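Local coordinates for protein FAD dependent oxidoreductase (Chelativorans sp. BNC1, PDB 6PXS) that probably oxidises iminodiacetate as an FAD-dependent oxidase of the DadA family, acting on an intermediate of EDTA breakdown, at residues Thr38-Trp48 and Ile144-Arg153; Val221-His229 and Ser269-Gln280. One frame throughout, in Å; residues are numbered along the deposited sequence.

Contact 1 of 2, residues Thr38-Trp48 and Ile144-Arg153; sequences TLAGAGVVCPW and IPGGARVDGR. With FAD (flavin-adenine dinucleotide), chain E.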
# COMPACT_ATOMS: atom_id res chain seq x y z
N THR A 38 -1.92 -8.65 17.22
CA THR A 38 -3.30 -8.21 17.35
C THR A 38 -3.82 -7.60 16.05
O THR A 38 -5.02 -7.71 15.74
CB THR A 38 -3.43 -7.20 18.49
OG1 THR A 38 -2.99 -7.81 19.71
CG2 THR A 38 -4.88 -6.75 18.65
N LEU A 39 -2.95 -6.97 15.26
CA LEU A 39 -3.37 -6.35 14.01
C LEU A 39 -3.66 -7.37 12.92
O LEU A 39 -4.27 -7.00 11.91
CB LEU A 39 -2.31 -5.37 13.51
CG LEU A 39 -1.81 -4.31 14.49
CD1 LEU A 39 -0.79 -3.42 13.78
CD2 LEU A 39 -2.94 -3.47 15.05
N ALA A 40 -3.22 -8.62 13.09
CA ALA A 40 -3.44 -9.66 12.10
C ALA A 40 -4.33 -10.78 12.60
O ALA A 40 -4.53 -11.77 11.87
CB ALA A 40 -2.09 -10.24 11.64
N GLY A 41 -4.87 -10.67 13.81
CA GLY A 41 -5.70 -11.72 14.36
C GLY A 41 -6.98 -11.94 13.59
O GLY A 41 -7.72 -10.99 13.31
N ALA A 42 -7.26 -13.20 13.25
CA ALA A 42 -8.49 -13.52 12.52
C ALA A 42 -9.71 -13.04 13.29
O ALA A 42 -10.47 -12.19 12.81
CB ALA A 42 -8.56 -15.03 12.27
N GLY A 43 -9.91 -13.56 14.50
CA GLY A 43 -10.98 -13.10 15.35
C GLY A 43 -12.09 -14.11 15.59
O GLY A 43 -13.26 -13.73 15.69
N VAL A 44 -11.74 -15.39 15.68
CA VAL A 44 -12.72 -16.44 15.96
C VAL A 44 -12.77 -16.67 17.46
O VAL A 44 -11.74 -16.78 18.13
CB VAL A 44 -12.36 -17.73 15.22
CG1 VAL A 44 -13.30 -18.85 15.62
CG2 VAL A 44 -12.39 -17.51 13.72
N VAL A 45 -13.99 -16.76 18.00
CA VAL A 45 -14.21 -17.01 19.43
C VAL A 45 -15.18 -18.19 19.51
O VAL A 45 -16.40 -18.01 19.52
CB VAL A 45 -14.77 -15.79 20.16
CG1 VAL A 45 -14.95 -16.09 21.64
CG2 VAL A 45 -13.84 -14.59 19.97
N CYS A 46 -14.63 -19.40 19.59
CA CYS A 46 -15.44 -20.62 19.62
C CYS A 46 -14.60 -21.77 20.17
O CYS A 46 -14.06 -22.57 19.39
CB CYS A 46 -15.97 -20.94 18.22
SG CYS A 46 -17.21 -22.25 18.18
N PRO A 47 -14.47 -21.89 21.49
CA PRO A 47 -13.49 -22.83 22.05
C PRO A 47 -13.96 -24.27 22.15
O PRO A 47 -13.12 -25.17 22.28
CB PRO A 47 -13.24 -22.26 23.45
CG PRO A 47 -14.56 -21.67 23.83
CD PRO A 47 -15.15 -21.11 22.55
N TRP A 48 -15.27 -24.53 22.09
CA TRP A 48 -15.78 -25.85 22.44
C TRP A 48 -15.35 -26.94 21.47
O TRP A 48 -15.42 -28.12 21.82
CB TRP A 48 -17.31 -25.80 22.53
CG TRP A 48 -17.81 -24.66 23.35
CD1 TRP A 48 -17.89 -24.60 24.71
CD2 TRP A 48 -18.29 -23.40 22.87
NE1 TRP A 48 -18.39 -23.38 25.10
CE2 TRP A 48 -18.64 -22.63 23.99
CE3 TRP A 48 -18.45 -22.85 21.59
CZ2 TRP A 48 -19.15 -21.33 23.88
CZ3 TRP A 48 -18.95 -21.57 21.48
CH2 TRP A 48 -19.30 -20.82 22.62
N ILE A 144 -22.93 -24.80 16.02
CA ILE A 144 -22.78 -24.28 17.38
C ILE A 144 -23.26 -22.83 17.38
O ILE A 144 -22.48 -21.92 17.08
CB ILE A 144 -21.32 -24.36 17.86
CG1 ILE A 144 -20.80 -25.79 17.75
CG2 ILE A 144 -21.21 -23.87 19.30
CD1 ILE A 144 -19.34 -25.94 18.14
N PRO A 145 -24.53 -22.57 17.71
CA PRO A 145 -25.04 -21.19 17.62
C PRO A 145 -24.24 -20.19 18.45
O PRO A 145 -24.31 -18.99 18.16
CB PRO A 145 -26.48 -21.31 18.13
CG PRO A 145 -26.84 -22.75 17.95
CD PRO A 145 -25.57 -23.51 18.16
N GLY A 146 -23.49 -20.64 19.45
CA GLY A 146 -22.78 -19.72 20.32
C GLY A 146 -21.48 -19.18 19.75
O GLY A 146 -20.97 -18.18 20.27
N GLY A 147 -20.95 -19.81 18.71
CA GLY A 147 -19.72 -19.33 18.11
C GLY A 147 -19.84 -17.91 17.62
O GLY A 147 -20.83 -17.56 16.97
N ALA A 148 -18.86 -17.07 17.94
CA ALA A 148 -18.86 -15.67 17.55
C ALA A 148 -17.52 -15.30 16.93
O ALA A 148 -16.56 -16.07 16.96
CB ALA A 148 -19.16 -14.76 18.75
N ARG A 149 -17.47 -14.10 16.36
CA ARG A 149 -16.25 -13.55 15.80
C ARG A 149 -16.13 -12.09 16.23
O ARG A 149 -17.07 -11.50 16.76
CB ARG A 149 -16.21 -13.68 14.27
CG ARG A 149 -17.50 -13.33 13.53
CD ARG A 149 -17.73 -11.83 13.40
NE ARG A 149 -18.81 -11.54 12.46
CZ ARG A 149 -19.31 -10.32 12.24
NH1 ARG A 149 -18.84 -9.27 12.89
NH2 ARG A 149 -20.29 -10.17 11.36
N VAL A 150 -14.95 -11.51 15.99
CA VAL A 150 -14.67 -10.14 16.39
C VAL A 150 -13.46 -9.65 15.61
O VAL A 150 -12.66 -10.45 15.12
CB VAL A 150 -14.42 -10.04 17.92
CG1 VAL A 150 -13.22 -10.89 18.32
CG2 VAL A 150 -14.22 -8.59 18.34
N ASP A 151 -13.32 -8.33 15.48
CA ASP A 151 -12.15 -7.72 14.86
C ASP A 151 -11.13 -7.45 15.96
O ASP A 151 -11.31 -6.55 16.78
CB ASP A 151 -12.53 -6.44 14.13
CG ASP A 151 -11.39 -5.87 13.31
OD1 ASP A 151 -10.23 -5.93 13.76
OD2 ASP A 151 -11.66 -5.35 12.20
N GLY A 152 -10.05 -8.24 15.97
CA GLY A 152 -9.06 -8.12 17.03
C GLY A 152 -8.52 -6.71 17.19
O GLY A 152 -8.40 -6.20 18.31
N ARG A 153 -8.19 -6.06 16.07
CA ARG A 153 -7.59 -4.73 16.15
C ARG A 153 -8.57 -3.71 16.71
O ARG A 153 -8.20 -2.87 17.54
CB ARG A 153 -7.09 -4.29 14.77
CG ARG A 153 -6.56 -2.86 14.75
CD ARG A 153 -5.89 -2.51 13.43
NE ARG A 153 -6.79 -2.63 12.29
CZ ARG A 153 -6.72 -3.58 11.36
NH1 ARG A 153 -7.61 -3.58 10.37
NH2 ARG A 153 -5.78 -4.51 11.39
PA FAD E . 1.01 -8.31 20.32
O1A FAD E . 2.03 -8.60 19.28
O2A FAD E . -0.38 -7.99 19.76
O5B FAD E . 1.46 -7.15 21.28
C5B FAD E . 2.86 -6.87 21.50
C4B FAD E . 3.06 -5.38 21.45
O4B FAD E . 4.17 -5.01 22.30
C3B FAD E . 3.37 -4.82 20.06
O3B FAD E . 2.69 -3.59 19.85
C2B FAD E . 4.89 -4.62 20.11
O2B FAD E . 5.34 -3.60 19.22
C1B FAD E . 5.06 -4.19 21.57
N9A FAD E . 6.41 -4.38 22.10
C8A FAD E . 7.14 -5.54 22.14
N7A FAD E . 8.33 -5.40 22.67
C5A FAD E . 8.39 -4.06 23.00
C6A FAD E . 9.39 -3.27 23.60
N6A FAD E . 10.57 -3.75 24.00
N1A FAD E . 9.13 -1.96 23.79
C2A FAD E . 7.95 -1.47 23.40
N3A FAD E . 6.93 -2.12 22.82
C4A FAD E . 7.21 -3.41 22.65
N1 FAD E . -6.43 -15.60 18.42
C2 FAD E . -7.73 -15.96 18.60
O2 FAD E . -8.23 -16.05 19.73
N3 FAD E . -8.53 -16.25 17.50
C4 FAD E . -8.13 -16.21 16.18
O4 FAD E . -8.92 -16.49 15.29
C4X FAD E . -6.74 -15.82 16.00
N5 FAD E . -6.28 -15.75 14.78
C5X FAD E . -4.96 -15.38 14.61
C6 FAD E . -4.45 -15.31 13.31
C7 FAD E . -3.13 -14.93 13.08
C7M FAD E . -2.61 -14.86 11.67
C8 FAD E . -2.29 -14.63 14.17
C8M FAD E . -0.86 -14.23 13.95
C9 FAD E . -2.80 -14.71 15.46
C9A FAD E . -4.12 -15.08 15.69
N10 FAD E . -4.66 -15.16 16.99
C10 FAD E . -5.97 -15.53 17.18
C1' FAD E . -3.83 -14.87 18.17
C2' FAD E . -3.83 -13.39 18.56
O2' FAD E . -3.80 -12.57 17.39
C3' FAD E . -2.59 -13.10 19.41
O3' FAD E . -2.40 -14.16 20.33
C4' FAD E . -2.66 -11.79 20.20
O4' FAD E . -2.88 -10.71 19.29
C5' FAD E . -1.40 -11.56 21.00
O5' FAD E . -1.47 -10.27 21.64
P FAD E . -0.24 -9.69 22.44
O1P FAD E . 0.26 -10.75 23.42
O2P FAD E . -0.54 -8.36 23.03
O3P FAD E . 0.86 -9.55 21.30
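I144 opens the contact by setting CG2 obliquely against the indole of W48, 3.7 Å from CE3, beside a two-stranded antiparallel ribbon that pairs 44-45 with 148-149 next to the flavin of this FAD-dependent oxidoreductase. The type I turn from I144 to G147 then passes the indole, with G147 N at its edge near the plane. W48 CG lies anti to the carbonyl carbon (chi1 -49°), which turns the indole toward this turn. Replacing the indole by an alanine side chain is likely to open a gap beside I144 CG2 and strip the G146-G147 backbone of its cover. A148 and V45 form the hydrogen-bonded pair, A148 N reaching V45 O at 3.1 Å and nearly straight (176°). R149 faces V44 in the non-hydrogen-bonded pair, and its guanidinium runs on to G84 O. V150 N donates to G43 O at 2.8 Å; the positive phi of G43 (112°) favours glycine, and a CB would probably run into V150 O. G43 N and V44 N both donate to FAD O4, gripping the flavin carbonyl. Where helix 152-164 starts, G152 O lies against T38 CG2, while T38 OG1 donates to FAD O2A. R153 finally crosses L39 at about a right angle, its CD 3.5 Å from L39 CD2.

Contact 2 of 2, residues Val221-His229 and Ser269-Gln280; sequences VPQKGQIIH and SGFDYRVTARGQ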
# COMPACT_ATOMS: atom_id res chain seq x y z
N VAL A 221 8.58 -17.47 21.63
CA VAL A 221 9.21 -17.06 20.38
C VAL A 221 8.11 -16.84 19.35
O VAL A 221 6.98 -17.33 19.52
CB VAL A 221 10.24 -18.12 19.90
CG1 VAL A 221 11.31 -18.32 20.95
CG2 VAL A 221 9.55 -19.43 19.57
N PRO A 222 8.39 -16.11 18.28
CA PRO A 222 7.34 -15.79 17.31
C PRO A 222 7.02 -16.97 16.40
O PRO A 222 7.91 -17.74 16.00
CB PRO A 222 7.94 -14.63 16.51
CG PRO A 222 9.40 -14.85 16.58
CD PRO A 222 9.67 -15.45 17.94
N GLN A 223 5.74 -17.11 16.08
CA GLN A 223 5.26 -18.07 15.09
C GLN A 223 4.56 -17.26 14.00
O GLN A 223 3.42 -16.81 14.19
CB GLN A 223 4.32 -19.11 15.70
CG GLN A 223 3.89 -20.20 14.73
CD GLN A 223 2.80 -21.09 15.29
OE1 GLN A 223 1.74 -20.62 15.71
NE2 GLN A 223 3.05 -22.40 15.30
N LYS A 224 5.24 -17.07 12.87
CA LYS A 224 4.67 -16.30 11.78
C LYS A 224 3.33 -16.89 11.34
O LYS A 224 3.11 -18.10 11.39
CB LYS A 224 5.64 -16.26 10.60
CG LYS A 224 5.10 -15.58 9.36
CD LYS A 224 6.17 -15.49 8.29
CE LYS A 224 5.63 -14.90 7.00
NZ LYS A 224 6.67 -14.85 5.93
N GLY A 225 2.43 -16.00 10.92
CA GLY A 225 1.14 -16.42 10.41
C GLY A 225 0.62 -15.50 9.33
O GLY A 225 0.52 -14.29 9.54
N GLN A 226 0.29 -16.05 8.16
CA GLN A 226 -0.26 -15.29 7.05
C GLN A 226 -1.75 -15.56 6.95
O GLN A 226 -2.18 -16.72 6.98
CB GLN A 226 0.44 -15.65 5.74
CG GLN A 226 1.96 -15.59 5.82
CD GLN A 226 2.62 -15.89 4.49
OE1 GLN A 226 2.12 -15.53 3.43
NE2 GLN A 226 3.77 -16.55 4.54
N ILE A 227 -2.54 -14.50 6.83
CA ILE A 227 -4.00 -14.59 6.83
C ILE A 227 -4.53 -13.77 5.66
O ILE A 227 -4.08 -12.64 5.44
CB ILE A 227 -4.59 -14.10 8.17
CG1 ILE A 227 -6.10 -14.30 8.20
CG2 ILE A 227 -4.24 -12.64 8.41
CD1 ILE A 227 -6.71 -14.11 9.58
N ILE A 228 -5.47 -14.34 4.92
CA ILE A 228 -5.98 -13.74 3.69
C ILE A 228 -7.34 -13.10 3.96
O ILE A 228 -8.17 -13.66 4.68
CB ILE A 228 -6.08 -14.78 2.57
CG1 ILE A 228 -4.67 -15.25 2.17
CG2 ILE A 228 -6.82 -14.21 1.37
CD1 ILE A 228 -4.66 -16.38 1.16
N HIS A 229 -7.57 -11.94 3.35
CA HIS A 229 -8.83 -11.22 3.45
C HIS A 229 -9.45 -11.14 2.06
O HIS A 229 -8.82 -10.64 1.13
CB HIS A 229 -8.63 -9.82 4.04
CG HIS A 229 -8.28 -9.83 5.49
ND1 HIS A 229 -9.04 -9.18 6.44
CD2 HIS A 229 -7.26 -10.41 6.16
CE1 HIS A 229 -8.50 -9.36 7.63
NE2 HIS A 229 -7.42 -10.10 7.49
N SER A 269 10.07 -19.35 12.30
CA SER A 269 10.02 -18.34 11.25
C SER A 269 10.78 -17.08 11.61
O SER A 269 11.15 -16.32 10.72
CB SER A 269 8.56 -17.98 10.95
OG SER A 269 7.96 -17.35 12.07
N GLY A 270 11.03 -16.85 12.90
CA GLY A 270 11.63 -15.59 13.28
C GLY A 270 10.68 -14.44 12.98
O GLY A 270 9.49 -14.62 12.72
N PHE A 271 11.24 -13.23 13.01
CA PHE A 271 10.48 -12.02 12.73
C PHE A 271 10.57 -11.67 11.24
O PHE A 271 11.06 -10.62 10.83
CB PHE A 271 10.97 -10.87 13.61
CG PHE A 271 10.82 -11.14 15.08
CD1 PHE A 271 11.86 -11.68 15.81
CD2 PHE A 271 9.63 -10.85 15.73
CE1 PHE A 271 11.73 -11.92 17.16
CE2 PHE A 271 9.49 -11.10 17.08
CZ PHE A 271 10.54 -11.63 17.80
N ASP A 272 10.08 -12.60 10.42
CA ASP A 272 10.13 -12.48 8.97
C ASP A 272 8.80 -11.89 8.50
O ASP A 272 7.83 -12.60 8.27
CB ASP A 272 10.39 -13.83 8.32
CG ASP A 272 10.55 -13.74 6.82
OD1 ASP A 272 10.76 -12.61 6.32
OD2 ASP A 272 10.46 -14.78 6.14
N TYR A 273 8.78 -10.56 8.36
CA TYR A 273 7.56 -9.84 8.00
C TYR A 273 7.44 -9.74 6.48
O TYR A 273 7.55 -8.68 5.87
CB TYR A 273 7.55 -8.47 8.66
CG TYR A 273 6.25 -7.71 8.51
CD1 TYR A 273 5.07 -8.20 9.05
CD2 TYR A 273 6.21 -6.49 7.85
CE1 TYR A 273 3.88 -7.51 8.92
CE2 TYR A 273 5.02 -5.79 7.71
CZ TYR A 273 3.86 -6.31 8.25
OH TYR A 273 2.68 -5.61 8.12
N ARG A 274 7.21 -10.90 5.87
CA ARG A 274 7.04 -11.02 4.43
C ARG A 274 5.82 -11.87 4.12
O ARG A 274 5.44 -12.74 4.90
CB ARG A 274 8.29 -11.64 3.76
CG ARG A 274 9.51 -10.74 3.75
CD ARG A 274 10.78 -11.49 3.38
NE ARG A 274 10.58 -12.46 2.30
CZ ARG A 274 10.36 -13.76 2.47
NH1 ARG A 274 10.32 -14.28 3.69
NH2 ARG A 274 10.19 -14.54 1.42
N VAL A 275 5.20 -11.60 2.98
CA VAL A 275 4.11 -12.40 2.46
C VAL A 275 4.70 -13.37 1.44
O VAL A 275 5.12 -12.96 0.35
CB VAL A 275 3.01 -11.54 1.83
CG1 VAL A 275 1.99 -12.41 1.10
CG2 VAL A 275 2.33 -10.69 2.90
N THR A 276 4.75 -14.65 1.79
CA THR A 276 5.41 -15.64 0.95
C THR A 276 4.43 -16.29 -0.02
O THR A 276 3.21 -16.16 0.11
CB THR A 276 6.10 -16.70 1.81
OG1 THR A 276 5.11 -17.46 2.51
CG2 THR A 276 7.05 -16.05 2.81
N ALA A 277 4.98 -17.01 -0.99
CA ALA A 277 4.16 -17.64 -2.02
C ALA A 277 3.48 -18.90 -1.49
O ALA A 277 2.27 -19.06 -1.63
CB ALA A 277 5.01 -17.96 -3.24
N ARG A 278 4.26 -19.80 -0.89
CA ARG A 278 3.68 -21.05 -0.39
C ARG A 278 2.70 -20.79 0.74
O ARG A 278 1.64 -21.43 0.81
CB ARG A 278 4.80 -22.00 0.07
CG ARG A 278 4.30 -23.26 0.77
CD ARG A 278 4.98 -24.51 0.25
NE ARG A 278 4.37 -24.98 -0.99
CZ ARG A 278 4.90 -25.91 -1.79
NH1 ARG A 278 6.07 -26.46 -1.48
NH2 ARG A 278 4.27 -26.28 -2.89
N GLY A 279 3.03 -19.86 1.64
CA GLY A 279 2.10 -19.53 2.71
C GLY A 279 0.72 -19.18 2.19
O GLY A 279 -0.29 -19.61 2.75
N GLN A 280 0.66 -18.42 1.10
CA GLN A 280 -0.63 -18.04 0.53
C GLN A 280 -1.27 -19.20 -0.22
O GLN A 280 -2.50 -19.36 -0.19
CB GLN A 280 -0.46 -16.83 -0.38
CG GLN A 280 -0.17 -15.55 0.37
CD GLN A 280 -0.44 -14.31 -0.45
OE1 GLN A 280 -1.41 -13.59 -0.21
NE2 GLN A 280 0.41 -14.06 -1.43
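T276 OG1 accepts two bonds: one from Q226 NE2 at 2.6 Å, nearly straight (167°) and with the oxygen in the amide plane, and one from G279 N at 3.3 Å, the capping bond that makes T276 the N-cap of helix 277-290. The other end of the same amide takes a bond from T276 N on OE1 at 3.2 Å, the donor standing above the carbonyl plane, so both polar atoms of Q226 are used on one residue and the amide's rotation is fixed. NE2 also donates to E266. Two residues earlier on the strand, K224 stretches out fully, CG anti to the backbone N (chi1 175°) and every later torsion extended, which carries NZ across to R274 O at 2.7 Å. The ammonium meets T276 CG2 tip to tip. Its salt bridge to D272 OD2 is long, whereas R274 NH1 donates to D272 OD1, which lies in the guanidinium plane and uses its syn lone pair; the carboxylate probably offsets both neighbouring positive charges. The second subunit also meets this segment, R274 NE bonding to T298 OG1 of that subunit. S269 OG accepts from K224 N at 2.8 Å, beside K224 CB. P222 closes the far end with a CH-pi contact, CG above the centre of the F271 ring, 3.7 Å from its centroid; F271 also stacks with W206. Strand 220-231 lies between strands 258-261 and 298-310 in an antiparallel sheet, and segment 269-280 runs over the face bearing P222, K224, Q226 and I228, where I228 packs on V283 and L284 of helix 277-290.

In the fold
Contact 1 is a buried contact near the middle of the chain, while contact 2 is partly buried, its centre about 17 Å from that of the chain, and borders a neighbouring subunit. Their centres lie about 20 Å apart, yet they touch at the flavin end: I227, on the other face of the strand from K224 and Q226, packs against A42 and A40. No strand or helix is shared. Contact 1 joins two short strands by backbone bonds, with glycines and apolar side chains around them, and holds FAD directly. Contact 2 instead ties a sheet face to a loop and helix start through long polar and charged side chains, and it reaches the cofactor at G225.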